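Local coordinates for protein ribokinase RBSK (Mycobacterium tuberculosis, PDB 3GO6) that probably catalyses the magnesium-dependent transfer of phosphate from ATP to O-5 of D-ribose, giving D-ribose 5-phosphate, at residues V22-S27 with L148-I153; G26-D31 with K58-A63. All coordinates share one frame; numbering follows the deposited sequence.

Contact 1 of 2, residues V22-S27 with L148-I153; sequences VCVVGS and LTQLEI. With RIB (alpha-D-ribofuranose), chain C.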
ATOM      1  N   VAL A  22     -15.671   2.088  28.283  1.00 20.73           N
ATOM      2  CA  VAL A  22     -14.607   1.284  27.692  1.00 19.37           C
ATOM      3  C   VAL A  22     -13.413   2.179  27.412  1.00 18.79           C
ATOM      4  O   VAL A  22     -13.564   3.219  26.769  1.00 16.91           O
ATOM      5  CB  VAL A  22     -15.096   0.587  26.404  1.00 18.45           C
ATOM      6  CG1 VAL A  22     -13.938  -0.079  25.679  1.00 19.04           C
ATOM      7  CG2 VAL A  22     -16.210  -0.433  26.756  1.00 18.44           C
ATOM      8  N   CYS A  23     -12.240   1.785  27.919  1.00 19.56           N
ATOM      9  CA  CYS A  23     -10.989   2.436  27.531  1.00 18.85           C
ATOM     10  C   CYS A  23     -10.176   1.540  26.584  1.00 17.78           C
ATOM     11  O   CYS A  23      -9.825   0.399  26.935  1.00 17.15           O
ATOM     12  CB  CYS A  23     -10.152   2.793  28.758  1.00 19.80           C
ATOM     13  SG  CYS A  23      -8.520   3.398  28.284  1.00 27.18           S
ATOM     14  N   VAL A  24      -9.911   2.033  25.375  1.00 15.46           N
ATOM     15  CA  VAL A  24      -9.120   1.272  24.416  1.00 15.21           C
ATOM     16  C   VAL A  24      -7.710   1.849  24.398  1.00 15.15           C
ATOM     17  O   VAL A  24      -7.525   3.038  24.147  1.00 15.79           O
ATOM     18  CB  VAL A  24      -9.735   1.316  22.998  1.00 15.35           C
ATOM     19  CG1 VAL A  24      -8.893   0.508  22.004  1.00 14.28           C
ATOM     20  CG2 VAL A  24     -11.181   0.827  23.032  1.00 14.87           C
ATOM     21  N   VAL A  25      -6.718   1.014  24.666  1.00 14.59           N
ATOM     22  CA  VAL A  25      -5.325   1.449  24.578  1.00 14.86           C
ATOM     23  C   VAL A  25      -4.725   0.639  23.431  1.00 14.81           C
ATOM     24  O   VAL A  25      -4.621  -0.590  23.510  1.00 15.05           O
ATOM     25  CB  VAL A  25      -4.549   1.215  25.918  1.00 14.66           C
ATOM     26  CG1 VAL A  25      -3.038   1.493  25.750  1.00 16.78           C
ATOM     27  CG2 VAL A  25      -5.108   2.098  27.043  1.00 13.95           C
ATOM     28  N   GLY A  26      -4.372   1.311  22.342  1.00 14.35           N
ATOM     29  CA  GLY A  26      -3.994   0.573  21.137  1.00 13.90           C
ATOM     30  C   GLY A  26      -3.626   1.448  19.971  1.00 13.94           C
ATOM     31  O   GLY A  26      -3.268   2.629  20.149  1.00 14.25           O
ATOM     32  N   SER A  27      -3.707   0.869  18.775  1.00 13.09           N
ATOM     33  CA  SER A  27      -3.106   1.464  17.601  1.00 12.72           C
ATOM     34  C   SER A  27      -4.101   2.148  16.679  1.00 12.15           C
ATOM     35  O   SER A  27      -5.292   1.817  16.648  1.00 11.42           O
ATOM     36  CB  SER A  27      -2.385   0.377  16.809  1.00 13.09           C
ATOM     37  OG  SER A  27      -3.308  -0.664  16.576  1.00 14.69           O
ATOM     38  N   LEU A 148      -9.654  -2.408  26.951  1.00 15.23           N
ATOM     39  CA  LEU A 148      -9.408  -3.271  25.810  1.00 14.60           C
ATOM     40  C   LEU A 148      -8.101  -2.848  25.130  1.00 14.91           C
ATOM     41  O   LEU A 148      -7.907  -1.663  24.792  1.00 14.25           O
ATOM     42  CB  LEU A 148     -10.616  -3.234  24.852  1.00 14.49           C
ATOM     43  CG  LEU A 148     -10.483  -3.941  23.503  1.00 15.34           C
ATOM     44  CD1 LEU A 148     -10.233  -5.440  23.677  1.00 13.15           C
ATOM     45  CD2 LEU A 148     -11.711  -3.681  22.632  1.00 14.94           C
ATOM     46  N   THR A 149      -7.202  -3.806  24.934  1.00 14.36           N
ATOM     47  CA  THR A 149      -5.901  -3.508  24.352  1.00 14.82           C
ATOM     48  C   THR A 149      -5.497  -4.581  23.331  1.00 14.31           C
ATOM     49  O   THR A 149      -6.090  -5.661  23.308  1.00 15.03           O
ATOM     50  CB  THR A 149      -4.830  -3.299  25.474  1.00 15.11           C
ATOM     51  OG1 THR A 149      -3.682  -2.643  24.934  1.00 16.32           O
ATOM     52  CG2 THR A 149      -4.418  -4.614  26.104  1.00 14.17           C
ATOM     53  N   GLN A 150      -4.551  -4.251  22.450  1.00 13.96           N
ATOM     54  CA  GLN A 150      -4.023  -5.189  21.441  1.00 14.44           C
ATOM     55  C   GLN A 150      -2.525  -4.965  21.365  1.00 15.24           C
ATOM     56  O   GLN A 150      -1.981  -4.176  22.139  1.00 15.88           O
ATOM     57  CB  GLN A 150      -4.648  -5.018  20.028  1.00 13.76           C
ATOM     58  CG  GLN A 150      -6.090  -4.473  20.013  1.00 14.04           C
ATOM     59  CD  GLN A 150      -6.148  -2.973  20.369  1.00 13.47           C
ATOM     60  OE1 GLN A 150      -5.199  -2.234  20.103  1.00 14.28           O
ATOM     61  NE2 GLN A 150      -7.253  -2.537  20.970  1.00 12.49           N
ATOM     62  N   LEU A 151      -1.863  -5.659  20.441  1.00 15.04           N
ATOM     63  CA  LEU A 151      -0.419  -5.795  20.518  1.00 15.60           C
ATOM     64  C   LEU A 151       0.375  -5.142  19.384  1.00 15.57           C
ATOM     65  O   LEU A 151       1.545  -5.501  19.168  1.00 15.53           O
ATOM     66  CB  LEU A 151      -0.042  -7.285  20.695  1.00 15.05           C
ATOM     67  CG  LEU A 151      -0.813  -8.111  21.751  1.00 17.40           C
ATOM     68  CD1 LEU A 151      -0.341  -9.563  21.772  1.00 16.77           C
ATOM     69  CD2 LEU A 151      -0.693  -7.501  23.143  1.00 19.83           C
ATOM     70  N   GLU A 152      -0.218  -4.171  18.674  1.00 15.94           N
ATOM     71  CA  GLU A 152       0.573  -3.389  17.703  1.00 17.01           C
ATOM     72  C   GLU A 152       1.382  -2.286  18.400  1.00 17.42           C
ATOM     73  O   GLU A 152       2.423  -1.845  17.894  1.00 18.36           O
ATOM     74  CB  GLU A 152      -0.301  -2.776  16.600  1.00 17.07           C
ATOM     75  CG  GLU A 152      -1.141  -3.800  15.794  1.00 16.57           C
ATOM     76  CD  GLU A 152      -1.940  -3.127  14.657  1.00 19.88           C
ATOM     77  OE1 GLU A 152      -2.002  -1.863  14.596  1.00 20.86           O
ATOM     78  OE2 GLU A 152      -2.477  -3.860  13.804  1.00 19.09           O
ATOM     79  N   ILE A 153       0.888  -1.839  19.551  1.00 16.49           N
ATOM     80  CA  ILE A 153       1.628  -0.946  20.431  1.00 16.44           C
ATOM     81  C   ILE A 153       2.638  -1.810  21.247  1.00 17.90           C
ATOM     82  O   ILE A 153       2.527  -3.041  21.253  1.00 17.92           O
ATOM     83  CB  ILE A 153       0.648  -0.225  21.389  1.00 16.37           C
ATOM     84  CG1 ILE A 153      -0.159  -1.257  22.221  1.00 15.28           C
ATOM     85  CG2 ILE A 153      -0.291   0.697  20.587  1.00 14.42           C
ATOM     86  CD1 ILE A 153      -0.937  -0.660  23.411  1.00 15.71           C
TER
HETATM   87  O5  RIB C 305      -7.953  -5.621  12.046  1.00 20.44           O
HETATM   88  C5  RIB C 305      -7.738  -4.775  10.894  1.00 21.84           C
HETATM   89  C4  RIB C 305      -6.793  -3.625  11.289  1.00 19.40           C
HETATM   90  O4  RIB C 305      -5.477  -4.177  11.499  1.00 19.95           O
HETATM   91  C3  RIB C 305      -6.607  -2.591  10.193  1.00 18.03           C
HETATM   92  O3  RIB C 305      -7.434  -1.410  10.341  1.00 15.22           O
HETATM   93  C2  RIB C 305      -5.121  -2.284  10.220  1.00 16.98           C
HETATM   94  O2  RIB C 305      -4.866  -0.904  10.509  1.00 17.87           O
HETATM   95  C1  RIB C 305      -4.476  -3.207  11.243  1.00 17.44           C
HETATM   96  O1  RIB C 305      -4.189  -2.531  12.474  1.00 15.84           O
HETATM   97  O   HOH W   1      -2.704  -2.298  19.015  1.00 16.66           O
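Ser-27 OG is gripped from two directions: it donates to Glu-152 OE1 at 2.7 Å and accepts a bond from a water whose oxygen lies 3.0 Å from OG. With chi1 at 53°, the hydroxyl sits between its own backbone N and carbonyl carbon, which turns it to the carboxylate. It approaches OE1 from above the carboxylate plane, 54° out of it. OE1 has a second donor in Asn-29 ND2, while the ribose hydroxyl RIB O1 bonds to Glu-152 OE2 at 2.5 Å; the two bonds to protein therefore hold the carboxylate that meets the sugar. The same water donates to Gln-150 OE1 (2.7 Å) and takes the N-H of Glu-152, tying the three residues together. The Gln-150 chain bends at chi2 and lays its amide beside the other segment, OE1 near Gly-26 CA and NE2 near Val-24 CG1, and NE2 finds its polar partner in Gln-62 of helix 58-68.

Further back, the segments are neighbouring parallel strands of the central sheet in the ribokinase (pfkB) fold, with sugar-binding groups carried on the chain that follows the strands. Leu-148 N donates to Cys-23 O (2.8 Å, 167° at the hydrogen), and Val-25 N returns a bond to Leu-148 O at 2.9 Å, so Val-24 pairs with Leu-148 and both side chains face helix 58-68. On the opposite face, Thr-149 OG1 reaches across to Val-25 O at 2.7 Å, its approach tilted from the carbonyl plane. There Ile-153 crosses Val-25 at about a right angle, Val-25 CG1 resting 3.8 Å from Ile-153 CD1.

Contact 2 of 2, residues G26-D31 with K58-A63; sequences GSVNMD and KGANQA. With RIB (alpha-D-ribofuranose), chain C.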
ATOM      1  N   GLY A  26      -4.372   1.311  22.342  1.00 14.35           N
ATOM      2  CA  GLY A  26      -3.994   0.573  21.137  1.00 13.90           C
ATOM      3  C   GLY A  26      -3.626   1.448  19.971  1.00 13.94           C
ATOM      4  O   GLY A  26      -3.268   2.629  20.149  1.00 14.25           O
ATOM      5  N   SER A  27      -3.707   0.869  18.775  1.00 13.09           N
ATOM      6  CA  SER A  27      -3.106   1.464  17.601  1.00 12.72           C
ATOM      7  C   SER A  27      -4.101   2.148  16.679  1.00 12.15           C
ATOM      8  O   SER A  27      -5.292   1.817  16.648  1.00 11.42           O
ATOM      9  CB  SER A  27      -2.385   0.377  16.809  1.00 13.09           C
ATOM     10  OG  SER A  27      -3.308  -0.664  16.576  1.00 14.69           O
ATOM     11  N   VAL A  28      -3.589   3.107  15.921  1.00 11.29           N
ATOM     12  CA  VAL A  28      -4.382   3.827  14.927  1.00 11.71           C
ATOM     13  C   VAL A  28      -3.491   3.988  13.695  1.00 12.16           C
ATOM     14  O   VAL A  28      -2.364   4.474  13.791  1.00 11.80           O
ATOM     15  CB  VAL A  28      -4.956   5.190  15.485  1.00 12.06           C
ATOM     16  CG1 VAL A  28      -3.827   6.114  16.069  1.00 12.09           C
ATOM     17  CG2 VAL A  28      -5.831   5.920  14.427  1.00 10.56           C
ATOM     18  N   ASN A  29      -3.995   3.542  12.538  1.00 11.64           N
ATOM     19  CA  ASN A  29      -3.211   3.459  11.306  1.00 12.32           C
ATOM     20  C   ASN A  29      -4.055   4.033  10.194  1.00 12.26           C
ATOM     21  O   ASN A  29      -5.276   3.924  10.246  1.00 12.85           O
ATOM     22  CB  ASN A  29      -2.946   1.981  10.904  1.00 12.17           C
ATOM     23  CG  ASN A  29      -2.176   1.200  11.948  1.00 14.11           C
ATOM     24  OD1 ASN A  29      -1.219   1.702  12.527  1.00 13.85           O
ATOM     25  ND2 ASN A  29      -2.600  -0.050  12.200  1.00 12.12           N
ATOM     26  N   MET A  30      -3.426   4.608   9.176  1.00 12.51           N
ATOM     27  CA  MET A  30      -4.132   4.801   7.897  1.00 12.61           C
ATOM     28  C   MET A  30      -4.052   3.495   7.073  1.00 12.84           C
ATOM     29  O   MET A  30      -2.973   2.936   6.915  1.00 12.02           O
ATOM     30  CB  MET A  30      -3.530   5.979   7.124  1.00 13.04           C
ATOM     31  CG  MET A  30      -4.320   6.344   5.867  1.00 14.25           C
ATOM     32  SD  MET A  30      -5.913   7.112   6.232  1.00 17.97           S
ATOM     33  CE  MET A  30      -5.424   8.628   7.094  1.00 18.53           C
ATOM     34  N   ASP A  31      -5.201   3.023   6.571  1.00 12.05           N
ATOM     35  CA  ASP A  31      -5.318   1.742   5.894  1.00 12.86           C
ATOM     36  C   ASP A  31      -5.367   1.949   4.397  1.00 12.59           C
ATOM     37  O   ASP A  31      -6.149   2.772   3.903  1.00 13.51           O
ATOM     38  CB  ASP A  31      -6.625   1.031   6.291  1.00 11.83           C
ATOM     39  CG  ASP A  31      -6.590   0.446   7.697  1.00 14.76           C
ATOM     40  OD1 ASP A  31      -5.497   0.381   8.299  1.00 14.88           O
ATOM     41  OD2 ASP A  31      -7.674   0.045   8.201  1.00 16.63           O
ATOM     42  N   LYS A  58      -6.214  -1.447  14.573  1.00 12.25           N
ATOM     43  CA  LYS A  58      -6.958  -2.298  15.521  1.00 13.10           C
ATOM     44  C   LYS A  58      -7.569  -1.523  16.691  1.00 12.39           C
ATOM     45  O   LYS A  58      -8.716  -1.759  17.069  1.00 13.90           O
ATOM     46  CB  LYS A  58      -6.064  -3.403  16.103  1.00 12.93           C
ATOM     47  CG  LYS A  58      -5.764  -4.518  15.138  1.00 16.08           C
ATOM     48  CD  LYS A  58      -4.968  -5.632  15.853  1.00 20.01           C
ATOM     49  CE  LYS A  58      -4.366  -6.586  14.836  1.00 21.06           C
ATOM     50  NZ  LYS A  58      -5.318  -6.930  13.694  1.00 25.88           N
ATOM     51  N   GLY A  59      -6.814  -0.616  17.290  1.00 12.43           N
ATOM     52  CA  GLY A  59      -7.313   0.077  18.481  1.00 11.53           C
ATOM     53  C   GLY A  59      -8.441   1.032  18.106  1.00 12.06           C
ATOM     54  O   GLY A  59      -9.506   1.049  18.741  1.00 12.22           O
ATOM     55  N   ALA A  60      -8.201   1.836  17.076  1.00 11.79           N
ATOM     56  CA  ALA A  60      -9.217   2.767  16.585  1.00 11.78           C
ATOM     57  C   ALA A  60     -10.484   1.998  16.183  1.00 11.65           C
ATOM     58  O   ALA A  60     -11.590   2.396  16.548  1.00 12.28           O
ATOM     59  CB  ALA A  60      -8.663   3.538  15.392  1.00 11.23           C
ATOM     60  N   ASN A  61     -10.321   0.914  15.426  1.00 11.41           N
ATOM     61  CA  ASN A  61     -11.465   0.114  14.956  1.00 11.60           C
ATOM     62  C   ASN A  61     -12.259  -0.461  16.123  1.00 11.74           C
ATOM     63  O   ASN A  61     -13.499  -0.486  16.093  1.00 11.43           O
ATOM     64  CB  ASN A  61     -11.011  -1.072  14.084  1.00 11.93           C
ATOM     65  CG  ASN A  61     -10.380  -0.654  12.782  1.00 13.51           C
ATOM     66  OD1 ASN A  61     -10.497   0.493  12.361  1.00 14.97           O
ATOM     67  ND2 ASN A  61      -9.716  -1.605  12.117  1.00 12.16           N
ATOM     68  N   GLN A  62     -11.545  -0.949  17.142  1.00 11.71           N
ATOM     69  CA  GLN A  62     -12.213  -1.531  18.312  1.00 11.68           C
ATOM     70  C   GLN A  62     -12.941  -0.466  19.136  1.00 11.64           C
ATOM     71  O   GLN A  62     -14.047  -0.708  19.626  1.00 11.52           O
ATOM     72  CB  GLN A  62     -11.235  -2.346  19.160  1.00 11.71           C
ATOM     73  CG  GLN A  62     -10.799  -3.597  18.388  1.00 11.76           C
ATOM     74  CD  GLN A  62      -9.746  -4.418  19.061  1.00 11.35           C
ATOM     75  OE1 GLN A  62      -9.470  -4.256  20.235  1.00 12.98           O
ATOM     76  NE2 GLN A  62      -9.135  -5.328  18.293  1.00 11.71           N
ATOM     77  N   ALA A  63     -12.343   0.719  19.246  1.00 11.33           N
ATOM     78  CA  ALA A  63     -12.979   1.845  19.934  1.00 10.69           C
ATOM     79  C   ALA A  63     -14.259   2.273  19.207  1.00 10.99           C
ATOM     80  O   ALA A  63     -15.301   2.499  19.847  1.00 12.26           O
ATOM     81  CB  ALA A  63     -11.971   3.027  20.053  1.00 10.37           C
TER
HETATM   82  O5  RIB C 305      -7.953  -5.621  12.046  1.00 20.44           O
HETATM   83  C5  RIB C 305      -7.738  -4.775  10.894  1.00 21.84           C
HETATM   84  C4  RIB C 305      -6.793  -3.625  11.289  1.00 19.40           C
HETATM   85  O4  RIB C 305      -5.477  -4.177  11.499  1.00 19.95           O
HETATM   86  C3  RIB C 305      -6.607  -2.591  10.193  1.00 18.03           C
HETATM   87  O3  RIB C 305      -7.434  -1.410  10.341  1.00 15.22           O
HETATM   88  C2  RIB C 305      -5.121  -2.284  10.220  1.00 16.98           C
HETATM   89  O2  RIB C 305      -4.866  -0.904  10.509  1.00 17.87           O
HETATM   90  C1  RIB C 305      -4.476  -3.207  11.243  1.00 17.44           C
HETATM   91  O1  RIB C 305      -4.189  -2.531  12.474  1.00 15.84           O
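Ser-27 O accepts the backbone N-H of Ala-60 at 2.9 Å (Ala-60 N to Ser-27 O), with 153° at the hydrogen and a C=O...N angle of 161°, a fairly straight bond made in the first turn of helix 58-68. Around it the backbones run close: Gly-26 C is 4.2 Å from Gly-59 CA, with no side chain on either residue to hold the two apart. The methyl of Ala-60 completes this tight end, meeting Val-28 CG2 at 3.8 Å; CG2 is the branch of Val-28 that lies anti to the backbone N, and Leu-88 and Leu-92 of helix 83-94 cover this side.

Beyond Val-28 the segments part, strand 29-31 entering the four-stranded lid sheet of the ribokinase fold while the helix, which opens within the pfkB Gly-Gly-Lys-Gly-Ala-Asn sequence, stays with the core. Here the side chains do not touch across the contact directly, and ribose bridges them. Asp-31 spans two adjacent hydroxyls, OD1 to RIB O2 and OD2 to RIB O3, each at 2.6 Å. Asn-29 ND2 gives RIB O2 a nearly linear bond (3.0 Å, 170°). From the helix, Asn-61 ND2 donates to RIB O3 at 2.9 Å and also to Asp-248, the predicted proton acceptor, while Lys-58 N reaches RIB O1 at 3.1 Å. The extended Lys-58 chain bends at its last torsion, and its NZ makes only a weak bond to RIB O5; the stronger partner is Thr-45 OG1 of the second subunit.

Strand 21-25 leads through Gly-26 and Ser-27, which both contacts share, into strand 29-35. Contact 2 closes the shorter loop, with 26 residues, 14 of them in strands, between its segments before the chain enters helix 58-68. Contact 1 closes a far longer one of 120 residues; since helix 58-68 falls within that span, contact 2 nests inside contact 1 and overlaps its first segment. Their centres are 8 Å apart, and Val-24 CG1 of contact 1 packs 3.4 Å from Gly-59 O of contact 2, setting strand 21-25 against the helix. Together they tie central sheet, lid sheet and helix around one ribose.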